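Local structure of alpha-hemoglobin-stabilizing protein (Homo sapiens, 1Z8U) at residues M37-V40 / V41-M45; S19-L22 / N23-V26; N46-I49 / N50-Q54. The protein acts as an erythroid chaperone that binds free alpha-hemoglobin and keeps it from aggregating and precipitating. The protein carries 1 engineered substitution. All coordinates share one frame; numbering follows the deposited sequence.

From the N terminus the chain meets contact 2 first, where helix 5-23 runs out into the connection to helix 34-52. Contact 1 follows toward the N-terminal side of helix 34-52, and contact 3 takes up directly after it, at M45/N46, and runs through the last turns of the helix into the residues beyond. Each joins neighbouring turns only, so none closes a long loop; they stand in series, without nesting or crossing. In space contact 2 comes back against the other two: W44 of contact 1 packs on L21 and Q25, with W44 CH2 3.5 Å from Q25 OE1, and Y48 of contact 3 also reaches L21. Together they tie the first two helices of a three-helix bundle.

Contact 1. Residues M37-V40 / V41-M45; sequences MVTV and VEDWM
Successive turns toward the N-terminal side of helix 34-52 carry this contact, and its most distinctive pair is V40 with W44, one turn apart on the same flank of the helix. The V40 methyl CG1 sits over the indole, 3.3 Å from the centroid of the W44 six-membered ring and 18° off the normal, a CH-pi contact made on the face. It gets there because CG1 of V40 is anti to the backbone N (chi1 162°), which swings it alongside its own carbonyl and so along the helix toward the next turn. The backbone between them is regular helix: W44 N donates to V40 O at 2.9 Å. V41 N likewise reaches M37 O at 3.0 Å, while E42 N bonds V38 O at 2.8 Å. On the adjoining flank the M37 thioether folds back, its chain bent at chi2 and chi3, and brings SD to 4.1 Å from V41 CG2; these two side chains also meet helix 60-86, at Y85 and F81. T39 and D43 extend next to each other, with CG2 of T39 4.2 Å from OD1 of D43. That OD1 has its hydrogen bond with a polar side chain of the partner protein chain; other side chains of that chain pack on T39, V40 and W44. The methyl laid on the indole probably limits how W44 can turn, and holds the ring where it lies between L21 and Q25 of its own chain and the partner chain, while M37 and V41 meet helix 60-86.

Contact 2. Residues S19-L22 / N23-V26; sequences SVLL and NQQV
N23, in the last turn of helix 5-23, looks back at S19, four residues earlier. The 2.5 Å between N23 N and S19 O is implausibly short, and the position of that oxygen is doubtful. At Q24 the helical pattern slackens: its N shares itself between V20 O at 3.0 Å and L21 O at 3.4 Å, both weak bonds. The side chain of Q24 takes the crowded position, CG lying between its own N and carbonyl carbon (chi1 59°), and this sets CG against V20 O and L21 O, 3.0 Å from the former. Beyond CG the chain is extended and carries the amide outward, where NE2 bonds a backbone group and an acidic side chain of the partner protein chain. Q25 does the opposite and folds back. Its chain bends at chi2 (-64°), and NE2 donates to L21 O at 3.1 Å; the oxygen lies in the plane of the Q25 amide, but the donor stands 41° out of the L21 carbonyl plane. NE2 also bonds an acidic side chain of the partner chain, so both partners help fix the amide. The backbone N of Q25 reaches L22 O at 3.2 Å, from above that carbonyl, and CD2 of L21 lies 3.5 Å from Q25 NE2. Among the neighbouring helices, L21 rests on W44 and Y48 of helix 34-52, L22 on L77 and F81 of helix 60-86, and Q25 touches both, meeting W44 and F81.

Contact 3. Residues N46-I49 / N50-Q54; sequences NFYI and NYYRQ
N46 starts the contact with its carbonyl, which takes N50 N at 2.8 Å. Next, F47 O is met by Y51 N at 3.0 Å, but the bond is weak, and Y51 N makes a second weak one to Y48 O. The F47 ring meets an aromatic and a polar side chain of the partner protein chain. The Y48 carbonyl accepts Y52 N at 2.9 Å, a sound bond. Y48 and Y52 extend alongside each other off one flank, with CD2 of Y48 4.1 Å from CE2 of Y52. Both rings have CG anti to their own carbonyl carbon (chi1 -75° for Y52), and both reach E17 of helix 5-23: Y52 OH bonds the carboxylate, Y48 OH weakly the backbone carbonyl. Y51 adds its ring edge against the Y52 face, CD1 lying 3.6 Å above the plane and over its centre. Finally I49 offers CG2 to one face of the R53 guanidinium, 4.0 Å from NH1; bends at chi2 and chi3 bring R53 back over it, while R53 N bonds I49 O only weakly. With helix bonds that alternate between sound and weak, these are the last turns of the middle helix of a three-helix bundle, where Y48 and Y52 pack between helix 5-23 and L74 and L70 of helix 60-86.

Contact 1. Residues M37-V40 / V41-M45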
loop_
_atom_site.group_PDB
_atom_site.type_symbol
_atom_site.label_atom_id
_atom_site.label_comp_id
_atom_site.label_asym_id
_atom_site.label_seq_id
_atom_site.Cartn_x
_atom_site.Cartn_y
_atom_site.Cartn_z
ATOM N N MET A 37 -3.514 7.516 9.367
ATOM C CA MET A 37 -2.602 7.963 8.321
ATOM C C MET A 37 -1.177 7.754 8.843
ATOM O O MET A 37 -0.263 7.462 8.076
ATOM C CB MET A 37 -2.816 9.438 7.979
ATOM C CG MET A 37 -1.806 9.975 6.955
ATOM S SD MET A 37 -1.772 9.034 5.404
ATOM C CE MET A 37 -2.939 9.952 4.405
ATOM N N VAL A 38 -0.991 7.898 10.151
ATOM C CA VAL A 38 0.330 7.688 10.731
ATOM C C VAL A 38 0.723 6.229 10.566
ATOM O O VAL A 38 1.840 5.916 10.163
ATOM C CB VAL A 38 0.368 8.050 12.232
ATOM C CG1 VAL A 38 1.690 7.575 12.857
ATOM C CG2 VAL A 38 0.225 9.551 12.390
ATOM N N THR A 39 -0.209 5.346 10.896
ATOM C CA THR A 39 -0.001 3.916 10.767
ATOM C C THR A 39 0.383 3.605 9.324
ATOM O O THR A 39 1.399 2.955 9.078
ATOM C CB THR A 39 -1.280 3.151 11.141
ATOM O OG1 THR A 39 -1.590 3.400 12.517
ATOM C CG2 THR A 39 -1.100 1.654 10.943
ATOM N N VAL A 40 -0.416 4.083 8.371
ATOM C CA VAL A 40 -0.125 3.850 6.955
ATOM C C VAL A 40 1.306 4.237 6.630
ATOM O O VAL A 40 2.082 3.414 6.149
ATOM C CB VAL A 40 -1.057 4.664 6.026
ATOM C CG1 VAL A 40 -0.457 4.748 4.646
ATOM C CG2 VAL A 40 -2.409 4.009 5.927
ATOM N N VAL A 41 1.659 5.495 6.899
ATOM C CA VAL A 41 3.012 5.983 6.614
ATOM C C VAL A 41 4.093 5.163 7.307
ATOM O O VAL A 41 5.102 4.827 6.690
ATOM C CB VAL A 41 3.174 7.487 6.987
ATOM C CG1 VAL A 41 4.609 7.968 6.688
ATOM C CG2 VAL A 41 2.182 8.325 6.191
ATOM N N GLU A 42 3.899 4.819 8.576
ATOM C CA GLU A 42 4.916 4.024 9.246
ATOM C C GLU A 42 5.055 2.672 8.566
ATOM O O GLU A 42 6.158 2.124 8.517
ATOM C CB GLU A 42 4.606 3.840 10.729
ATOM C CG GLU A 42 5.768 4.266 11.641
ATOM C CD GLU A 42 6.986 3.350 11.575
ATOM O OE1 GLU A 42 8.026 3.690 12.192
ATOM O OE2 GLU A 42 6.903 2.294 10.915
ATOM N N ASP A 43 3.952 2.131 8.038
ATOM C CA ASP A 43 4.020 0.852 7.329
ATOM C C ASP A 43 4.850 1.054 6.066
ATOM O O ASP A 43 5.681 0.214 5.705
ATOM C CB ASP A 43 2.625 0.345 6.962
ATOM C CG ASP A 43 1.916 -0.317 8.131
ATOM O OD1 ASP A 43 0.729 -0.661 7.987
ATOM O OD2 ASP A 43 2.539 -0.506 9.193
ATOM N N TRP A 44 4.637 2.185 5.404
ATOM C CA TRP A 44 5.396 2.500 4.203
ATOM C C TRP A 44 6.879 2.631 4.527
ATOM O O TRP A 44 7.724 2.234 3.728
ATOM C CB TRP A 44 4.904 3.798 3.575
ATOM C CG TRP A 44 3.537 3.694 2.983
ATOM C CD1 TRP A 44 2.888 2.553 2.602
ATOM C CD2 TRP A 44 2.677 4.782 2.632
ATOM N NE1 TRP A 44 1.678 2.866 2.034
ATOM C CE2 TRP A 44 1.522 4.228 2.041
ATOM C CE3 TRP A 44 2.771 6.177 2.758
ATOM C CZ2 TRP A 44 0.466 5.021 1.574
ATOM C CZ3 TRP A 44 1.724 6.963 2.295
ATOM C CH2 TRP A 44 0.585 6.383 1.710
ATOM N N MET A 45 7.205 3.185 5.692
ATOM C CA MET A 45 8.616 3.316 6.059
ATOM C C MET A 45 9.185 1.965 6.483
ATOM O O MET A 45 10.274 1.590 6.060
ATOM C CB MET A 45 8.803 4.377 7.154
ATOM C CG MET A 45 8.559 5.782 6.624
ATOM S SD MET A 45 8.980 7.105 7.759
ATOM C CE MET A 45 7.388 7.450 8.491
#

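Contact 2. Residues S19-L22 / N23-V26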
loop_
_atom_site.group_PDB
_atom_site.type_symbol
_atom_site.label_atom_id
_atom_site.label_comp_id
_atom_site.label_asym_id
_atom_site.label_seq_id
_atom_site.Cartn_x
_atom_site.Cartn_y
_atom_site.Cartn_z
ATOM N N SER A 19 9.534 9.843 -2.152
ATOM C CA SER A 19 8.909 11.124 -2.451
ATOM C C SER A 19 7.860 11.009 -3.538
ATOM O O SER A 19 6.804 11.630 -3.450
ATOM C CB SER A 19 9.962 12.153 -2.850
ATOM O OG SER A 19 10.696 12.564 -1.713
ATOM N N VAL A 20 8.144 10.227 -4.573
ATOM C CA VAL A 20 7.155 10.067 -5.626
ATOM C C VAL A 20 5.943 9.383 -4.991
ATOM O O VAL A 20 4.798 9.661 -5.358
ATOM C CB VAL A 20 7.689 9.231 -6.816
ATOM C CG1 VAL A 20 8.311 7.946 -6.336
ATOM C CG2 VAL A 20 6.556 8.928 -7.758
ATOM N N LEU A 21 6.202 8.509 -4.016
ATOM C CA LEU A 21 5.125 7.817 -3.316
ATOM C C LEU A 21 4.325 8.880 -2.573
ATOM O O LEU A 21 3.111 9.003 -2.752
ATOM C CB LEU A 21 5.687 6.813 -2.297
ATOM C CG LEU A 21 4.852 5.597 -1.859
ATOM C CD1 LEU A 21 5.002 5.399 -0.351
ATOM C CD2 LEU A 21 3.388 5.765 -2.224
ATOM N N LEU A 22 5.020 9.647 -1.738
ATOM C CA LEU A 22 4.387 10.694 -0.954
ATOM C C LEU A 22 3.728 11.752 -1.832
ATOM O O LEU A 22 2.579 12.136 -1.592
ATOM C CB LEU A 22 5.412 11.370 -0.044
ATOM C CG LEU A 22 6.108 10.584 1.068
ATOM C CD1 LEU A 22 7.117 11.511 1.747
ATOM C CD2 LEU A 22 5.098 10.057 2.088
ATOM N N ASN A 23 4.452 12.211 -2.855
ATOM C CA ASN A 23 3.948 13.257 -3.750
ATOM C C ASN A 23 2.744 12.900 -4.606
ATOM O O ASN A 23 2.011 13.789 -5.038
ATOM C CB ASN A 23 5.060 13.771 -4.673
ATOM C CG ASN A 23 6.225 14.386 -3.913
ATOM O OD1 ASN A 23 6.041 15.068 -2.901
ATOM N ND2 ASN A 23 7.435 14.159 -4.412
ATOM N N GLN A 24 2.528 11.617 -4.869
ATOM C CA GLN A 24 1.389 11.241 -5.694
ATOM C C GLN A 24 0.117 11.097 -4.882
ATOM O O GLN A 24 -0.947 10.878 -5.447
ATOM C CB GLN A 24 1.665 9.936 -6.459
ATOM C CG GLN A 24 1.988 8.732 -5.581
ATOM C CD GLN A 24 2.186 7.463 -6.384
ATOM O OE1 GLN A 24 2.717 7.494 -7.495
ATOM N NE2 GLN A 24 1.776 6.335 -5.817
ATOM N N GLN A 25 0.219 11.234 -3.564
ATOM C CA GLN A 25 -0.950 11.094 -2.698
ATOM C C GLN A 25 -1.997 12.201 -2.882
ATOM O O GLN A 25 -1.678 13.387 -2.826
ATOM C CB GLN A 25 -0.508 11.042 -1.234
ATOM C CG GLN A 25 0.431 9.888 -0.915
ATOM C CD GLN A 25 -0.222 8.521 -1.090
ATOM O OE1 GLN A 25 -1.323 8.277 -0.587
ATOM N NE2 GLN A 25 0.464 7.621 -1.792
ATOM N N VAL A 26 -3.248 11.800 -3.094
ATOM C CA VAL A 26 -4.353 12.740 -3.283
ATOM C C VAL A 26 -5.231 12.799 -2.035
ATOM O O VAL A 26 -6.127 11.981 -1.848
ATOM C CB VAL A 26 -5.223 12.331 -4.491
ATOM C CG1 VAL A 26 -4.503 12.669 -5.783
ATOM C CG2 VAL A 26 -5.507 10.829 -4.444
#

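Contact 3. Residues N46-I49 / N50-Q54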
loop_
_atom_site.group_PDB
_atom_site.type_symbol
_atom_site.label_atom_id
_atom_site.label_comp_id
_atom_site.label_asym_id
_atom_site.label_seq_id
_atom_site.Cartn_x
_atom_site.Cartn_y
_atom_site.Cartn_z
ATOM N N ASN A 46 8.446 1.224 7.303
ATOM C CA ASN A 46 8.909 -0.099 7.706
ATOM C C ASN A 46 9.234 -0.825 6.407
ATOM O O ASN A 46 10.300 -1.413 6.246
ATOM C CB ASN A 46 7.807 -0.853 8.463
ATOM C CG ASN A 46 7.629 -0.356 9.888
ATOM O OD1 ASN A 46 6.710 -0.776 10.599
ATOM N ND2 ASN A 46 8.512 0.535 10.317
ATOM N N PHE A 47 8.290 -0.743 5.476
ATOM C CA PHE A 47 8.398 -1.355 4.160
ATOM C C PHE A 47 9.739 -1.059 3.482
ATOM O O PHE A 47 10.448 -1.983 3.102
ATOM C CB PHE A 47 7.221 -0.873 3.287
ATOM C CG PHE A 47 7.408 -1.115 1.820
ATOM C CD1 PHE A 47 7.139 -0.102 0.903
ATOM C CD2 PHE A 47 7.890 -2.340 1.353
ATOM C CE1 PHE A 47 7.349 -0.295 -0.457
ATOM C CE2 PHE A 47 8.106 -2.548 -0.005
ATOM C CZ PHE A 47 7.836 -1.523 -0.916
ATOM N N TYR A 48 10.076 0.220 3.318
ATOM C CA TYR A 48 11.342 0.608 2.686
ATOM C C TYR A 48 12.548 0.079 3.451
ATOM O O TYR A 48 13.514 -0.406 2.862
ATOM C CB TYR A 48 11.462 2.129 2.580
ATOM C CG TYR A 48 10.786 2.712 1.371
ATOM C CD1 TYR A 48 9.423 2.506 1.147
ATOM C CD2 TYR A 48 11.499 3.487 0.450
ATOM C CE1 TYR A 48 8.783 3.057 0.040
ATOM C CE2 TYR A 48 10.864 4.050 -0.669
ATOM C CZ TYR A 48 9.501 3.830 -0.861
ATOM O OH TYR A 48 8.843 4.403 -1.921
ATOM N N ILE A 49 12.498 0.176 4.769
ATOM C CA ILE A 49 13.602 -0.304 5.573
ATOM C C ILE A 49 13.794 -1.797 5.350
ATOM O O ILE A 49 14.883 -2.238 4.996
ATOM C CB ILE A 49 13.352 -0.031 7.058
ATOM C CG1 ILE A 49 13.439 1.468 7.318
ATOM C CG2 ILE A 49 14.364 -0.766 7.907
ATOM C CD1 ILE A 49 13.022 1.849 8.712
ATOM N N ASN A 50 12.732 -2.572 5.540
ATOM C CA ASN A 50 12.814 -4.016 5.364
ATOM C C ASN A 50 13.215 -4.374 3.943
ATOM O O ASN A 50 13.704 -5.472 3.690
ATOM C CB ASN A 50 11.478 -4.672 5.709
ATOM C CG ASN A 50 11.002 -4.335 7.123
ATOM O OD1 ASN A 50 10.017 -4.899 7.610
ATOM N ND2 ASN A 50 11.695 -3.406 7.783
ATOM N N TYR A 51 13.012 -3.445 3.013
ATOM C CA TYR A 51 13.374 -3.687 1.621
ATOM C C TYR A 51 14.871 -3.521 1.433
ATOM O O TYR A 51 15.567 -4.463 1.060
ATOM C CB TYR A 51 12.649 -2.717 0.676
ATOM C CG TYR A 51 13.156 -2.780 -0.758
ATOM C CD1 TYR A 51 13.802 -1.688 -1.339
ATOM C CD2 TYR A 51 13.001 -3.941 -1.529
ATOM C CE1 TYR A 51 14.280 -1.745 -2.663
ATOM C CE2 TYR A 51 13.471 -4.011 -2.843
ATOM C CZ TYR A 51 14.107 -2.911 -3.408
ATOM O OH TYR A 51 14.542 -2.963 -4.718
ATOM N N TYR A 52 15.352 -2.307 1.685
ATOM C CA TYR A 52 16.760 -1.989 1.543
ATOM C C TYR A 52 17.621 -2.722 2.544
ATOM O O TYR A 52 18.834 -2.619 2.495
ATOM C CB TYR A 52 16.984 -0.488 1.689
ATOM C CG TYR A 52 16.546 0.289 0.481
ATOM C CD1 TYR A 52 17.140 0.065 -0.761
ATOM C CD2 TYR A 52 15.534 1.239 0.570
ATOM C CE1 TYR A 52 16.737 0.766 -1.884
ATOM C CE2 TYR A 52 15.120 1.949 -0.547
ATOM C CZ TYR A 52 15.728 1.711 -1.769
ATOM O OH TYR A 52 15.349 2.440 -2.868
ATOM N N ARG A 53 16.995 -3.459 3.456
ATOM C CA ARG A 53 17.744 -4.218 4.446
ATOM C C ARG A 53 18.477 -5.347 3.727
ATOM O O ARG A 53 19.436 -5.926 4.252
ATOM C CB ARG A 53 16.804 -4.793 5.498
ATOM C CG ARG A 53 17.517 -5.507 6.613
ATOM C CD ARG A 53 16.994 -5.027 7.947
ATOM N NE ARG A 53 15.558 -5.248 8.073
ATOM C CZ ARG A 53 14.819 -4.773 9.069
ATOM N NH1 ARG A 53 15.388 -4.046 10.025
ATOM N NH2 ARG A 53 13.517 -5.026 9.113
ATOM N N GLN A 54 18.009 -5.641 2.517
ATOM C CA GLN A 54 18.589 -6.679 1.672
ATOM C C GLN A 54 19.455 -6.022 0.606
ATOM O O GLN A 54 20.162 -6.701 -0.130
ATOM C CB GLN A 54 17.486 -7.491 0.981
ATOM C CG GLN A 54 16.365 -7.958 1.899
ATOM C CD GLN A 54 16.883 -8.641 3.152
ATOM O OE1 GLN A 54 17.731 -9.530 3.082
ATOM N NE2 GLN A 54 16.367 -8.230 4.308
#